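Side-chain contact in ADP-ribosylation factor-binding protein GGA1 (Saccharomyces cerevisiae, PDB 5CN2), which may help regulate membrane traffic through the trans-Golgi network, this chain being its C-terminal gamma-adaptin ear (GAE) domain: residues A[57-60]-A[61-64]. Numbering follows the deposited sequence.
Sequences ASPK and GTTL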
ATOM      1  N   ALA A  57      -4.889  -5.889   6.775  1.00 25.35           N
ATOM      2  CA  ALA A  57      -5.228  -6.269   8.134  1.00 30.76           C
ATOM      3  C   ALA A  57      -4.428  -5.408   9.068  1.00 33.14           C
ATOM      4  O   ALA A  57      -3.423  -4.813   8.671  1.00 31.45           O
ATOM      5  CB  ALA A  57      -4.910  -7.730   8.386  1.00 31.44           C
ATOM      6  N   SER A  58      -4.829  -5.369  10.329  1.00 38.02           N
ATOM      7  CA  SER A  58      -4.140  -4.513  11.263  1.00 41.12           C
ATOM      8  C   SER A  58      -3.012  -5.277  11.939  1.00 41.80           C
ATOM      9  O   SER A  58      -3.251  -6.337  12.497  1.00 44.02           O
ATOM     10  CB  SER A  58      -5.083  -3.928  12.298  1.00 42.45           C
ATOM     11  OG  SER A  58      -4.362  -2.921  13.010  1.00 47.30           O
ATOM     12  N   PRO A  59      -1.775  -4.744  11.880  1.00 43.71           N
ATOM     13  CA  PRO A  59      -0.638  -5.408  12.518  1.00 48.23           C
ATOM     14  C   PRO A  59      -0.867  -5.583  14.019  1.00 56.41           C
ATOM     15  O   PRO A  59      -1.652  -4.833  14.622  1.00 59.00           O
ATOM     16  CB  PRO A  59       0.539  -4.461  12.267  1.00 48.12           C
ATOM     17  CG  PRO A  59       0.101  -3.513  11.206  1.00 47.84           C
ATOM     18  CD  PRO A  59      -1.393  -3.502  11.185  1.00 46.90           C
ATOM     19  N   LYS A  60      -0.149  -6.535  14.613  1.00 59.97           N
ATOM     20  CA  LYS A  60      -0.488  -7.080  15.940  1.00 61.50           C
ATOM     21  C   LYS A  60      -0.653  -6.078  17.085  1.00 56.32           C
ATOM     22  O   LYS A  60      -1.560  -6.242  17.900  1.00 60.45           O
ATOM     23  CB  LYS A  60       0.490  -8.201  16.351  1.00 65.63           C
ATOM     24  CG  LYS A  60      -0.055  -9.618  16.108  1.00 69.37           C
ATOM     25  CD  LYS A  60       1.060 -10.668  16.032  1.00 74.68           C
ATOM     26  CE  LYS A  60       0.566 -12.063  15.647  1.00 73.63           C
ATOM     27  NZ  LYS A  60       0.441 -12.973  16.825  1.00 74.16           N
ATOM     28  N   GLY A  61       0.176  -5.046  17.163  1.00 50.26           N
ATOM     29  CA  GLY A  61       0.063  -4.099  18.291  1.00 50.26           C
ATOM     30  C   GLY A  61      -0.362  -2.702  17.881  1.00 45.94           C
ATOM     31  O   GLY A  61       0.140  -1.702  18.419  1.00 43.67           O
ATOM     32  N   THR A  62      -1.326  -2.648  16.968  1.00 42.39           N
ATOM     33  CA  THR A  62      -1.495  -1.504  16.086  1.00 41.40           C
ATOM     34  C   THR A  62      -2.939  -1.298  15.704  1.00 38.34           C
ATOM     35  O   THR A  62      -3.623  -2.260  15.377  1.00 36.84           O
ATOM     36  CB  THR A  62      -0.703  -1.748  14.762  1.00 43.14           C
ATOM     37  OG1 THR A  62       0.656  -1.314  14.909  1.00 50.17           O
ATOM     38  CG2 THR A  62      -1.294  -1.031  13.589  1.00 40.40           C
ATOM     39  N   THR A  63      -3.366  -0.035  15.672  1.00 35.68           N
ATOM     40  CA  THR A  63      -4.574   0.349  14.987  1.00 34.67           C
ATOM     41  C   THR A  63      -4.188   0.908  13.611  1.00 34.03           C
ATOM     42  O   THR A  63      -3.322   1.784  13.490  1.00 36.55           O
ATOM     43  CB  THR A  63      -5.397   1.376  15.818  1.00 34.78           C
ATOM     44  OG1 THR A  63      -5.810   0.757  17.042  1.00 40.63           O
ATOM     45  CG2 THR A  63      -6.634   1.825  15.073  1.00 33.28           C
ATOM     46  N   LEU A  64      -4.860   0.410  12.581  1.00 32.12           N
ATOM     47  CA  LEU A  64      -4.620   0.830  11.216  1.00 34.55           C
ATOM     48  C   LEU A  64      -5.820   1.646  10.734  1.00 31.60           C
ATOM     49  O   LEU A  64      -6.925   1.116  10.648  1.00 33.04           O
ATOM     50  CB  LEU A  64      -4.428  -0.415  10.368  1.00 38.05           C
ATOM     51  CG  LEU A  64      -3.929  -0.364   8.928  1.00 42.28           C
ATOM     52  CD1 LEU A  64      -4.895   0.400   8.039  1.00 46.11           C
ATOM     53  CD2 LEU A  64      -2.544   0.229   8.822  1.00 43.40           C
TER
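With chi1 at -170°, Ser58 swings OG away from its own backbone N and across to Thr62, while a chi1 of -87° sets OG1 of Thr62 beside that residue's backbone N and leaves CG2 anti to it, facing Ser58 and Pro59. Ser58 OG donates a hydrogen bond of 2.6 Å to Thr62 O, arriving well above the carbonyl plane, at a C=O...donor angle of 128°. A serine suits this place because its short arm carries a donor to a main-chain oxygen across the loop. Alongside this bond, Thr62 CG2 lies over the face of the Pro59 ring, near CD and CG, a tight 3.4 Å from CD. Pro59 to Thr62 form a type I beta turn in the loop that carries the chain from strand 52-56 of one sheet to strand 63-66 of the other in the ear domain's beta sandwich. Proline offers a rigid apolar surface, and the branched threonine a methyl to lay on it. A glycine in place of Pro59 would probably leave the Thr62 methyl without its ring and open a gap there. Further along, Leu64 CB approaches Ser58 OG to 3.6 Å and makes a looser apolar contact with Pro59 CD, at 4.4 Å.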